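Local coordinates for hypothetical protein TT1561 (Thermus thermophilus, PDB 1UF3), which is of unknown function but binds calcium ions and is probably a phosphoesterase of the calcineurin-like metallophosphoesterase superfamily, at residues 37-42 against 67-72; 73-78 against 127-132; 111-116 against 153-158. One frame throughout, in Å; residues are numbered along the deposited sequence.

Contact 1 of 3, residues 37-42 against 67-72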
ATOM      1  N   ALA A  37      21.539  -5.023   7.213  1.00 16.62           N
ATOM      2  CA  ALA A  37      22.536  -6.020   7.553  1.00 17.93           C
ATOM      3  C   ALA A  37      23.590  -5.267   8.350  1.00 20.36           C
ATOM      4  O   ALA A  37      24.070  -4.217   7.921  1.00 19.85           O
ATOM      5  CB  ALA A  37      23.136  -6.636   6.306  1.00 20.33           C
ATOM      6  N   LEU A  38      23.941  -5.781   9.522  1.00 22.52           N
ATOM      7  CA  LEU A  38      24.915  -5.080  10.349  1.00 23.16           C
ATOM      8  C   LEU A  38      25.980  -6.012  10.925  1.00 23.36           C
ATOM      9  O   LEU A  38      25.681  -7.033  11.560  1.00 21.98           O
ATOM     10  CB  LEU A  38      24.170  -4.309  11.445  1.00 24.51           C
ATOM     11  CG  LEU A  38      24.960  -3.341  12.330  1.00 26.35           C
ATOM     12  CD1 LEU A  38      24.024  -2.348  13.073  1.00 25.73           C
ATOM     13  CD2 LEU A  38      25.771  -4.177  13.274  1.00 26.61           C
ATOM     14  N   ILE A  39      27.233  -5.646  10.660  1.00 21.72           N
ATOM     15  CA  ILE A  39      28.402  -6.403  11.081  1.00 22.10           C
ATOM     16  C   ILE A  39      29.032  -5.755  12.313  1.00 22.13           C
ATOM     17  O   ILE A  39      29.145  -4.538  12.361  1.00 21.78           O
ATOM     18  CB  ILE A  39      29.476  -6.425   9.951  1.00 21.68           C
ATOM     19  CG1 ILE A  39      28.868  -6.912   8.624  1.00 23.29           C
ATOM     20  CG2 ILE A  39      30.598  -7.357  10.336  1.00 21.68           C
ATOM     21  CD1 ILE A  39      28.483  -8.391   8.629  1.00 22.36           C
ATOM     22  N   GLY A  40      29.453  -6.558  13.294  1.00 23.69           N
ATOM     23  CA  GLY A  40      30.065  -5.997  14.497  1.00 25.52           C
ATOM     24  C   GLY A  40      31.396  -5.302  14.200  1.00 27.79           C
ATOM     25  O   GLY A  40      31.787  -5.202  13.042  1.00 28.21           O
ATOM     26  N   ASN A  41      32.105  -4.812  15.216  1.00 27.59           N
ATOM     27  CA  ASN A  41      31.703  -4.889  16.622  1.00 27.45           C
ATOM     28  C   ASN A  41      30.487  -4.024  16.886  1.00 24.37           C
ATOM     29  O   ASN A  41      30.481  -2.840  16.570  1.00 26.08           O
ATOM     30  CB  ASN A  41      32.845  -4.394  17.539  1.00 28.19           C
ATOM     31  CG  ASN A  41      34.147  -5.133  17.313  1.00 28.65           C
ATOM     32  OD1 ASN A  41      34.238  -6.344  17.523  1.00 29.75           O
ATOM     33  ND2 ASN A  41      35.173  -4.402  16.881  1.00 29.25           N
ATOM     34  N   LEU A  42      29.443  -4.609  17.462  1.00 24.81           N
ATOM     35  CA  LEU A  42      28.269  -3.808  17.777  1.00 23.74           C
ATOM     36  C   LEU A  42      28.648  -2.888  18.938  1.00 23.84           C
ATOM     37  O   LEU A  42      28.308  -1.711  18.953  1.00 22.82           O
ATOM     38  CB  LEU A  42      27.101  -4.691  18.231  1.00 24.99           C
ATOM     39  CG  LEU A  42      26.287  -5.499  17.207  1.00 26.72           C
ATOM     40  CD1 LEU A  42      27.159  -6.531  16.510  1.00 21.79           C
ATOM     41  CD2 LEU A  42      25.134  -6.188  17.952  1.00 24.71           C
ATOM     42  N   ALA A  67      19.660  -8.516   9.854  1.00 18.47           N
ATOM     43  CA  ALA A  67      20.564  -9.587  10.218  1.00 16.71           C
ATOM     44  C   ALA A  67      21.858  -8.986  10.704  1.00 16.70           C
ATOM     45  O   ALA A  67      22.308  -7.959  10.200  1.00 15.42           O
ATOM     46  CB  ALA A  67      20.838 -10.509   9.013  1.00 17.75           C
ATOM     47  N   TYR A  68      22.479  -9.645  11.667  1.00 19.17           N
ATOM     48  CA  TYR A  68      23.734  -9.143  12.190  1.00 18.73           C
ATOM     49  C   TYR A  68      24.597 -10.254  12.748  1.00 19.73           C
ATOM     50  O   TYR A  68      24.109 -11.367  13.020  1.00 20.77           O
ATOM     51  CB  TYR A  68      23.475  -8.050  13.268  1.00 17.73           C
ATOM     52  CG  TYR A  68      22.259  -8.289  14.161  1.00 19.86           C
ATOM     53  CD1 TYR A  68      21.050  -7.614  13.937  1.00 20.62           C
ATOM     54  CD2 TYR A  68      22.300  -9.232  15.192  1.00 19.25           C
ATOM     55  CE1 TYR A  68      19.889  -7.888  14.730  1.00 20.35           C
ATOM     56  CE2 TYR A  68      21.155  -9.515  15.982  1.00 20.33           C
ATOM     57  CZ  TYR A  68      19.962  -8.846  15.736  1.00 18.99           C
ATOM     58  OH  TYR A  68      18.834  -9.207  16.445  1.00 21.25           O
ATOM     59  N   VAL A  69      25.901  -9.981  12.841  1.00 19.43           N
ATOM     60  CA  VAL A  69      26.843 -10.922  13.432  1.00 19.18           C
ATOM     61  C   VAL A  69      27.723 -10.070  14.362  1.00 19.52           C
ATOM     62  O   VAL A  69      27.899  -8.861  14.158  1.00 18.77           O
ATOM     63  CB  VAL A  69      27.710 -11.663  12.388  1.00 20.71           C
ATOM     64  CG1 VAL A  69      26.817 -12.431  11.428  1.00 23.89           C
ATOM     65  CG2 VAL A  69      28.601 -10.692  11.649  1.00 17.72           C
ATOM     66  N   PRO A  70      28.260 -10.686  15.412  1.00 19.57           N
ATOM     67  CA  PRO A  70      29.101  -9.940  16.350  1.00 20.79           C
ATOM     68  C   PRO A  70      30.540  -9.792  15.843  1.00 22.33           C
ATOM     69  O   PRO A  70      30.958 -10.490  14.903  1.00 22.58           O
ATOM     70  CB  PRO A  70      29.010 -10.787  17.608  1.00 16.05           C
ATOM     71  CG  PRO A  70      29.032 -12.196  17.031  1.00 17.46           C
ATOM     72  CD  PRO A  70      28.127 -12.106  15.814  1.00 16.25           C
ATOM     73  N   GLY A  71      31.285  -8.878  16.462  1.00 24.03           N
ATOM     74  CA  GLY A  71      32.678  -8.671  16.086  1.00 24.19           C
ATOM     75  C   GLY A  71      33.622  -9.290  17.104  1.00 25.79           C
ATOM     76  O   GLY A  71      33.174  -9.894  18.089  1.00 26.99           O
ATOM     77  N   PRO A  72      34.945  -9.163  16.902  1.00 24.96           N
ATOM     78  CA  PRO A  72      35.908  -9.740  17.847  1.00 24.72           C
ATOM     79  C   PRO A  72      35.785  -9.195  19.283  1.00 22.77           C
ATOM     80  O   PRO A  72      36.137  -9.871  20.226  1.00 23.32           O
ATOM     81  CB  PRO A  72      37.270  -9.410  17.210  1.00 25.57           C
ATOM     82  CG  PRO A  72      36.922  -9.279  15.715  1.00 23.93           C
ATOM     83  CD  PRO A  72      35.627  -8.536  15.756  1.00 23.21           C
TER

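Contact 2 of 3, residues 73-78 against 127-132. With CA (calcium ion), chain I.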
ATOM      1  N   GLN A  73      35.272  -7.986  19.440  1.00 24.98           N
ATOM      2  CA  GLN A  73      35.121  -7.395  20.767  1.00 27.67           C
ATOM      3  C   GLN A  73      33.762  -7.606  21.501  1.00 28.74           C
ATOM      4  O   GLN A  73      33.600  -7.182  22.650  1.00 25.90           O
ATOM      5  CB  GLN A  73      35.427  -5.900  20.680  1.00 28.71           C
ATOM      6  CG  GLN A  73      36.909  -5.584  20.477  1.00 31.11           C
ATOM      7  CD  GLN A  73      37.180  -4.090  20.519  1.00 32.00           C
ATOM      8  OE1 GLN A  73      36.749  -3.410  21.446  1.00 33.06           O
ATOM      9  NE2 GLN A  73      37.887  -3.574  19.513  1.00 32.43           N
ATOM     10  N   ASP A  74      32.804  -8.260  20.845  1.00 28.56           N
ATOM     11  CA  ASP A  74      31.486  -8.498  21.440  1.00 28.51           C
ATOM     12  C   ASP A  74      31.519  -9.696  22.389  1.00 28.80           C
ATOM     13  O   ASP A  74      30.751 -10.655  22.235  1.00 28.51           O
ATOM     14  CB  ASP A  74      30.442  -8.724  20.327  1.00 25.96           C
ATOM     15  CG  ASP A  74      30.091  -7.453  19.596  1.00 26.39           C
ATOM     16  OD1 ASP A  74      29.621  -6.487  20.248  1.00 27.09           O
ATOM     17  OD2 ASP A  74      30.280  -7.402  18.359  1.00 26.89           O
ATOM     18  N   ALA A  75      32.401  -9.633  23.387  1.00 28.62           N
ATOM     19  CA  ALA A  75      32.556 -10.724  24.343  1.00 26.76           C
ATOM     20  C   ALA A  75      32.305 -10.320  25.810  1.00 26.65           C
ATOM     21  O   ALA A  75      32.406  -9.141  26.182  1.00 27.06           O
ATOM     22  CB  ALA A  75      33.963 -11.335  24.182  1.00 26.34           C
ATOM     23  N   PRO A  76      31.914 -11.289  26.651  1.00 24.75           N
ATOM     24  CA  PRO A  76      31.695 -12.699  26.314  1.00 25.51           C
ATOM     25  C   PRO A  76      30.495 -12.879  25.362  1.00 24.92           C
ATOM     26  O   PRO A  76      29.574 -12.059  25.325  1.00 23.35           O
ATOM     27  CB  PRO A  76      31.480 -13.351  27.680  1.00 23.26           C
ATOM     28  CG  PRO A  76      30.801 -12.256  28.450  1.00 25.74           C
ATOM     29  CD  PRO A  76      31.621 -11.041  28.071  1.00 25.53           C
ATOM     30  N   ILE A  77      30.537 -13.959  24.598  1.00 25.18           N
ATOM     31  CA  ILE A  77      29.517 -14.275  23.603  1.00 25.85           C
ATOM     32  C   ILE A  77      28.089 -14.301  24.158  1.00 25.54           C
ATOM     33  O   ILE A  77      27.151 -13.840  23.515  1.00 26.97           O
ATOM     34  CB  ILE A  77      29.849 -15.658  22.937  1.00 24.27           C
ATOM     35  CG1 ILE A  77      28.835 -16.006  21.836  1.00 24.45           C
ATOM     36  CG2 ILE A  77      29.835 -16.743  23.987  1.00 25.19           C
ATOM     37  CD1 ILE A  77      28.894 -15.119  20.622  1.00 22.39           C
ATOM     38  N   TRP A  78      27.935 -14.816  25.369  1.00 27.00           N
ATOM     39  CA  TRP A  78      26.621 -14.949  25.978  1.00 24.45           C
ATOM     40  C   TRP A  78      25.864 -13.674  26.279  1.00 24.97           C
ATOM     41  O   TRP A  78      24.628 -13.710  26.374  1.00 24.13           O
ATOM     42  CB  TRP A  78      26.729 -15.825  27.234  1.00 24.14           C
ATOM     43  CG  TRP A  78      27.427 -17.149  26.966  1.00 23.32           C
ATOM     44  CD1 TRP A  78      28.594 -17.576  27.522  1.00 21.86           C
ATOM     45  CD2 TRP A  78      26.976 -18.223  26.110  1.00 22.04           C
ATOM     46  NE1 TRP A  78      28.902 -18.837  27.073  1.00 23.89           N
ATOM     47  CE2 TRP A  78      27.928 -19.259  26.207  1.00 20.38           C
ATOM     48  CE3 TRP A  78      25.859 -18.405  25.281  1.00 22.00           C
ATOM     49  CZ2 TRP A  78      27.809 -20.469  25.505  1.00 21.56           C
ATOM     50  CZ3 TRP A  78      25.733 -19.619  24.575  1.00 19.80           C
ATOM     51  CH2 TRP A  78      26.706 -20.631  24.696  1.00 19.61           C
ATOM     52  N   GLU A 127      37.225 -13.658  26.440  1.00 29.79           N
ATOM     53  CA  GLU A 127      38.086 -12.472  26.398  1.00 32.46           C
ATOM     54  C   GLU A 127      37.897 -11.786  25.036  1.00 30.91           C
ATOM     55  O   GLU A 127      38.155 -10.591  24.873  1.00 29.11           O
ATOM     56  CB  GLU A 127      39.557 -12.880  26.570  1.00 36.02           C
ATOM     57  CG  GLU A 127      39.828 -13.753  27.787  1.00 41.05           C
ATOM     58  CD  GLU A 127      41.183 -14.439  27.712  1.00 46.99           C
ATOM     59  OE1 GLU A 127      41.497 -15.015  26.644  1.00 49.72           O
ATOM     60  OE2 GLU A 127      41.936 -14.419  28.716  1.00 49.17           O
ATOM     61  N   ALA A 128      37.451 -12.562  24.058  1.00 28.47           N
ATOM     62  CA  ALA A 128      37.215 -12.052  22.709  1.00 28.23           C
ATOM     63  C   ALA A 128      36.417 -13.120  21.958  1.00 27.76           C
ATOM     64  O   ALA A 128      36.113 -14.176  22.514  1.00 27.69           O
ATOM     65  CB  ALA A 128      38.572 -11.814  21.986  1.00 25.91           C
ATOM     66  N   LEU A 129      36.064 -12.845  20.703  1.00 27.44           N
ATOM     67  CA  LEU A 129      35.383 -13.869  19.907  1.00 24.95           C
ATOM     68  C   LEU A 129      36.378 -14.215  18.826  1.00 22.67           C
ATOM     69  O   LEU A 129      36.668 -13.392  17.970  1.00 24.32           O
ATOM     70  CB  LEU A 129      34.096 -13.351  19.258  1.00 22.93           C
ATOM     71  CG  LEU A 129      33.002 -12.798  20.179  1.00 24.39           C
ATOM     72  CD1 LEU A 129      31.687 -12.633  19.390  1.00 22.71           C
ATOM     73  CD2 LEU A 129      32.802 -13.730  21.357  1.00 22.97           C
ATOM     74  N   ARG A 130      36.891 -15.433  18.838  1.00 23.73           N
ATOM     75  CA  ARG A 130      37.866 -15.813  17.832  1.00 25.78           C
ATOM     76  C   ARG A 130      37.641 -17.259  17.478  1.00 24.79           C
ATOM     77  O   ARG A 130      37.563 -18.117  18.364  1.00 24.78           O
ATOM     78  CB  ARG A 130      39.303 -15.631  18.383  1.00 29.67           C
ATOM     79  CG  ARG A 130      40.405 -15.982  17.394  1.00 34.25           C
ATOM     80  CD  ARG A 130      41.822 -15.836  17.978  1.00 35.93           C
ATOM     81  NE  ARG A 130      42.140 -16.890  18.939  1.00 37.59           N
ATOM     82  CZ  ARG A 130      42.137 -16.744  20.266  1.00 38.92           C
ATOM     83  NH1 ARG A 130      41.838 -15.573  20.825  1.00 39.52           N
ATOM     84  NH2 ARG A 130      42.420 -17.784  21.044  1.00 37.73           N
ATOM     85  N   TYR A 131      37.538 -17.551  16.190  1.00 22.03           N
ATOM     86  CA  TYR A 131      37.345 -18.943  15.809  1.00 22.82           C
ATOM     87  C   TYR A 131      38.294 -19.342  14.716  1.00 21.44           C
ATOM     88  O   TYR A 131      38.543 -18.573  13.791  1.00 21.86           O
ATOM     89  CB  TYR A 131      35.912 -19.208  15.296  1.00 22.27           C
ATOM     90  CG  TYR A 131      34.806 -18.645  16.166  1.00 23.80           C
ATOM     91  CD1 TYR A 131      34.253 -17.393  15.905  1.00 21.67           C
ATOM     92  CD2 TYR A 131      34.310 -19.369  17.248  1.00 23.89           C
ATOM     93  CE1 TYR A 131      33.225 -16.881  16.701  1.00 21.65           C
ATOM     94  CE2 TYR A 131      33.286 -18.857  18.050  1.00 21.86           C
ATOM     95  CZ  TYR A 131      32.758 -17.628  17.770  1.00 19.80           C
ATOM     96  OH  TYR A 131      31.777 -17.127  18.577  1.00 21.70           O
ATOM     97  N   PRO A 132      38.841 -20.553  14.810  1.00 21.72           N
ATOM     98  CA  PRO A 132      39.757 -21.024  13.773  1.00 23.52           C
ATOM     99  C   PRO A 132      38.920 -21.362  12.528  1.00 26.42           C
ATOM    100  O   PRO A 132      37.745 -21.745  12.645  1.00 24.88           O
ATOM    101  CB  PRO A 132      40.403 -22.245  14.411  1.00 23.74           C
ATOM    102  CG  PRO A 132      39.341 -22.741  15.368  1.00 24.66           C
ATOM    103  CD  PRO A 132      38.809 -21.475  15.962  1.00 22.06           C
TER
HETATM  104 CA    CA I 901      31.609  -7.089  26.979  1.00 29.86          CA
HETATM  105  O   HOH W   1      31.196  -6.127  24.727  1.00 22.15           O
HETATM  106  O   HOH W   2      29.363  -8.183  26.521  1.00 26.08           O
HETATM  107  O   HOH W   3      30.872  -7.783  29.237  1.00 24.32           O
HETATM  108  O   HOH W   4      33.308  -7.335  29.195  1.00 31.71           O

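Contact 3 of 3, residues 111-116 against 153-158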
ATOM      1  N   ALA A 111      23.159 -16.116   6.250  1.00 21.03           N
ATOM      2  CA  ALA A 111      23.916 -16.805   7.279  1.00 20.32           C
ATOM      3  C   ALA A 111      25.208 -16.056   7.576  1.00 21.78           C
ATOM      4  O   ALA A 111      25.651 -15.206   6.790  1.00 20.64           O
ATOM      5  CB  ALA A 111      24.248 -18.209   6.831  1.00 15.90           C
ATOM      6  N   GLY A 112      25.828 -16.392   8.698  1.00 22.07           N
ATOM      7  CA  GLY A 112      27.077 -15.728   9.021  1.00 22.33           C
ATOM      8  C   GLY A 112      27.946 -16.406  10.054  1.00 21.41           C
ATOM      9  O   GLY A 112      27.573 -17.412  10.679  1.00 19.56           O
ATOM     10  N   VAL A 113      29.151 -15.866  10.182  1.00 20.46           N
ATOM     11  CA  VAL A 113      30.101 -16.314  11.179  1.00 20.65           C
ATOM     12  C   VAL A 113      30.819 -15.013  11.586  1.00 21.80           C
ATOM     13  O   VAL A 113      31.596 -14.439  10.805  1.00 19.41           O
ATOM     14  CB  VAL A 113      31.097 -17.334  10.634  1.00 21.36           C
ATOM     15  CG1 VAL A 113      32.056 -17.724  11.735  1.00 23.57           C
ATOM     16  CG2 VAL A 113      30.371 -18.585  10.129  1.00 20.10           C
ATOM     17  N   GLY A 114      30.488 -14.529  12.784  1.00 20.38           N
ATOM     18  CA  GLY A 114      31.076 -13.311  13.303  1.00 20.90           C
ATOM     19  C   GLY A 114      32.360 -13.587  14.079  1.00 20.72           C
ATOM     20  O   GLY A 114      32.886 -14.693  14.041  1.00 20.28           O
ATOM     21  N   GLY A 115      32.857 -12.580  14.790  1.00 22.00           N
ATOM     22  CA  GLY A 115      34.090 -12.744  15.542  1.00 22.49           C
ATOM     23  C   GLY A 115      35.267 -12.743  14.585  1.00 24.06           C
ATOM     24  O   GLY A 115      35.107 -12.510  13.387  1.00 23.38           O
ATOM     25  N   GLU A 116      36.457 -13.009  15.095  1.00 25.45           N
ATOM     26  CA  GLU A 116      37.628 -13.060  14.230  1.00 24.45           C
ATOM     27  C   GLU A 116      37.795 -14.464  13.702  1.00 21.99           C
ATOM     28  O   GLU A 116      37.912 -15.389  14.485  1.00 23.20           O
ATOM     29  CB  GLU A 116      38.893 -12.712  15.013  1.00 26.87           C
ATOM     30  CG  GLU A 116      40.166 -12.775  14.175  1.00 29.46           C
ATOM     31  CD  GLU A 116      41.427 -12.749  15.033  1.00 32.43           C
ATOM     32  OE1 GLU A 116      41.371 -12.231  16.167  1.00 30.15           O
ATOM     33  OE2 GLU A 116      42.472 -13.249  14.563  1.00 36.29           O
ATOM     34  N   PHE A 153      26.077 -13.979   2.957  1.00 21.16           N
ATOM     35  CA  PHE A 153      26.931 -14.252   4.106  1.00 21.59           C
ATOM     36  C   PHE A 153      27.341 -12.980   4.823  1.00 20.66           C
ATOM     37  O   PHE A 153      27.577 -11.960   4.196  1.00 19.65           O
ATOM     38  CB  PHE A 153      28.231 -14.973   3.680  1.00 20.11           C
ATOM     39  CG  PHE A 153      28.065 -16.433   3.308  1.00 21.42           C
ATOM     40  CD1 PHE A 153      26.832 -17.085   3.409  1.00 19.45           C
ATOM     41  CD2 PHE A 153      29.158 -17.158   2.882  1.00 17.52           C
ATOM     42  CE1 PHE A 153      26.712 -18.426   3.092  1.00 18.59           C
ATOM     43  CE2 PHE A 153      29.045 -18.513   2.561  1.00 17.95           C
ATOM     44  CZ  PHE A 153      27.826 -19.145   2.665  1.00 19.53           C
ATOM     45  N   LEU A 154      27.437 -13.058   6.144  1.00 21.39           N
ATOM     46  CA  LEU A 154      27.881 -11.919   6.954  1.00 21.18           C
ATOM     47  C   LEU A 154      29.103 -12.372   7.739  1.00 20.71           C
ATOM     48  O   LEU A 154      29.051 -13.346   8.471  1.00 22.64           O
ATOM     49  CB  LEU A 154      26.790 -11.458   7.932  1.00 20.12           C
ATOM     50  CG  LEU A 154      25.857 -10.357   7.424  1.00 20.25           C
ATOM     51  CD1 LEU A 154      24.911 -10.944   6.373  1.00 21.61           C
ATOM     52  CD2 LEU A 154      25.075  -9.755   8.593  1.00 18.82           C
ATOM     53  N   PHE A 155      30.224 -11.694   7.562  1.00 21.26           N
ATOM     54  CA  PHE A 155      31.438 -12.056   8.302  1.00 19.78           C
ATOM     55  C   PHE A 155      32.051 -10.773   8.828  1.00 19.30           C
ATOM     56  O   PHE A 155      31.836  -9.680   8.281  1.00 18.09           O
ATOM     57  CB  PHE A 155      32.537 -12.655   7.415  1.00 19.15           C
ATOM     58  CG  PHE A 155      32.189 -13.929   6.749  1.00 19.46           C
ATOM     59  CD1 PHE A 155      32.255 -14.019   5.351  1.00 16.88           C
ATOM     60  CD2 PHE A 155      31.934 -15.069   7.493  1.00 17.63           C
ATOM     61  CE1 PHE A 155      32.086 -15.229   4.718  1.00 16.50           C
ATOM     62  CE2 PHE A 155      31.760 -16.277   6.875  1.00 18.60           C
ATOM     63  CZ  PHE A 155      31.840 -16.365   5.471  1.00 18.45           C
ATOM     64  N   HIS A 156      32.840 -10.903   9.880  1.00 20.09           N
ATOM     65  CA  HIS A 156      33.517  -9.722  10.347  1.00 21.49           C
ATOM     66  C   HIS A 156      34.850  -9.674   9.569  1.00 21.62           C
ATOM     67  O   HIS A 156      35.229  -8.643   9.021  1.00 24.03           O
ATOM     68  CB  HIS A 156      33.794  -9.784  11.832  1.00 20.20           C
ATOM     69  CG  HIS A 156      34.564  -8.600  12.317  1.00 23.12           C
ATOM     70  ND1 HIS A 156      35.942  -8.541  12.268  1.00 20.78           N
ATOM     71  CD2 HIS A 156      34.147  -7.380  12.729  1.00 23.26           C
ATOM     72  CE1 HIS A 156      36.337  -7.331  12.629  1.00 24.18           C
ATOM     73  NE2 HIS A 156      35.266  -6.608  12.912  1.00 23.13           N
ATOM     74  N   THR A 157      35.513 -10.820   9.513  1.00 22.01           N
ATOM     75  CA  THR A 157      36.801 -11.015   8.872  1.00 24.01           C
ATOM     76  C   THR A 157      36.773 -10.893   7.346  1.00 25.28           C
ATOM     77  O   THR A 157      36.000 -11.570   6.675  1.00 25.08           O
ATOM     78  CB  THR A 157      37.332 -12.390   9.276  1.00 24.31           C
ATOM     79  OG1 THR A 157      37.491 -12.411  10.700  1.00 26.04           O
ATOM     80  CG2 THR A 157      38.669 -12.711   8.595  1.00 26.26           C
HETATM   81  N   MSE A 158      37.613 -10.016   6.803  1.00 26.72           N
HETATM   82  CA  MSE A 158      37.689  -9.803   5.357  1.00 26.33           C
HETATM   83  C   MSE A 158      38.416 -10.921   4.635  1.00 26.12           C
HETATM   84  O   MSE A 158      39.384 -11.480   5.149  1.00 26.25           O
HETATM   85  CB  MSE A 158      38.440  -8.518   5.043  1.00 30.79           C
HETATM   86  CG  MSE A 158      37.697  -7.257   5.281  1.00 34.33           C
HETATM   87 SE   MSE A 158      38.501  -5.864   4.197  1.00 42.50          SE
HETATM   88  CE  MSE A 158      38.287  -6.688   2.470  1.00 35.91           C
TER
HETATM   89  O   HOH W   5      33.935 -13.180  11.007  1.00 21.29           O

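Contact 1 of 3, residues 37-42 against 67-72
Leu-38 is joined to the segment 67-72 by both of its backbone polar groups, as a residue in parallel sheet commonly is. Its N donates to Ala-67 O at 2.8 Å with an N-H...O angle of 161°, and its O accepts from Val-69 N at 3.2 Å. The same carbonyl takes a CA-H...O contact, Leu-38 O lying 2.9 Å from Tyr-68 CA. Where the strands give way to loops, Gly-40 N still meets Val-69 O at 2.9 Å, but that bond is bent to 129° and weak.

Apolar contacts occupy both faces of the pair. Ile-39 and Val-69 run side by side, with Ile-39 CD1 at 3.8 Å from Val-69 CG2. On the face of Leu-38 and Tyr-68, the two CB atoms approach while the tyrosine ring leads away to meet Phe-56, and its OH is hydrogen-bonded to Glu-88. The strands 35-39 and 66-69 form a beta-alpha-beta unit through helix 49-59, which packs on the side of the sheet that carries Leu-38 and Tyr-68. Past the strand, Leu-42 turns back so that its CD1 rests 3.4 Å from Val-69 O.

The polar end of the contact belongs to Asn-41, which follows a cis peptide bond. With CG beside its own backbone N (chi1 -55°), the side chain crosses Pro-72 nearly at a right angle, and Asn-41 OD1 comes within 3.0 Å of Pro-72 N. That nitrogen has no hydrogen to offer; OD1 is bonded instead to Gln-73 N. Glycines make this approach possible: a CB on Gly-40 would strike Gly-71 N, and one on Gly-71 would strike Asn-41 OD1.

Contact 2 of 3, residues 73-78 against 127-132
Ala-75 presses its methyl group against the backbone of Ala-128, with Ala-75 CB 3.6 Å from Ala-128 CA. Beside it the isobutyl group of Leu-129 lies against the chain at Asp-74, its CD1 3.6 Å from Asp-74 O. The two branches of this leucine divide the remaining work: CD2 of Leu-129 touches Ala-75 CB at 3.9 Å and also meets Ile-77 CB, whereas CD1 of Leu-129 meets Ile-77 CD1 at 3.9 Å. Ile-77 and Leu-129 cross at about a right angle. CG1 of Ile-77 stands opposite the backbone N (chi1 -177°), which carries CD1 onward to 4.1 Å from Tyr-131 OH.

This apolar patch backs a calcium site. Ala-75 O, just before a cis bond to Pro-76, binds the ion at 2.3 Å; four waters and the carbonyl oxygens of Lys-45 and Ala-47 complete its shell. The chain reaches that position through an inverse gamma turn centred on Asp-74, closed by a weak bond from Ala-75 N to Gln-73 O at 2.8 Å. One of the calcium waters donates weakly to the same Gln-73 O, linking turn and ion.

Further out, Tyr-52 and the backbone N-H groups of Gly-71, Leu-42 and Met-43 fix the carboxylate of Asp-74, and Lys-45, whose carbonyl binds calcium, bonds Glu-127 O through its NZ. Tyr-131 OH is shared by Glu-125 and His-98, and the segment 73-78 runs on into helix 77-90, where Trp-78 packs on Pro-123 of a second subunit.

Contact 3 of 3, residues 111-116 against 153-158
Val-113 and Phe-155 meet at the point where strands 108-118 and 151-155, parallel neighbours in one mixed sheet, begin to part. Behind them the pairing is close: Leu-154 N donates to Ala-111 O at 2.9 Å, in the carbonyl plane, and Leu-154 O accepts from Val-113 N at 3.0 Å. Gly-112 belongs to this tight region, since a CB there would collide with Leu-154 O.

The Phe-155 ring, with CG set beside its backbone N (chi1 -63°), turns its edge to the neighbouring strand. Its CD2 lies 3.4 Å from Val-113 O, which sits in the ring plane, and its CE2 is 4.0 Å from Val-113 CB. Helices 133-140 and 170-179 cover this face of the sheet. Cutting Phe-155 back to an alanine is likely to leave a gap between Val-113 and helix 170-179, with the ring edge gone from Val-113 O.

Ahead of the pair the strands diverge. Val-113 O and His-156 N are 3.9 Å apart, and a water fills in, donating to Val-113 O and Gly-115 O, each at 2.7 Å, and accepting from His-156 N. Gly-115 O also lies 3.4 Å from His-156 CB, while Thr-157 OG1 is hydrogen-bonded to Ile-117 N, one residue past Glu-116. The water thus gives two backbone acceptors and one donor a partner where the strands stand too far apart to pair directly.

From the N terminus, contact 1 comes first: strand 35-39 leads through helix 49-59 to strand 66-69, and the pairing of 37-42 with 67-72 closes that loop. The chain runs straight on into 73-78, so contact 2 follows in series; its long loop closes only when 127-132 returns. Within that loop lies 111-116, whose partner 153-158 comes after it, so contacts 2 and 3 cross. Contact 1 belongs to one sheet, contact 3 to the other, and strand 130-132 of contact 2 borders strand 108-118. Pro-70 to Gly-115, Pro-72 to Leu-129, and Leu-129 and Tyr-131 to Glu-116 are probable backbone hydrogen bonds joining the three.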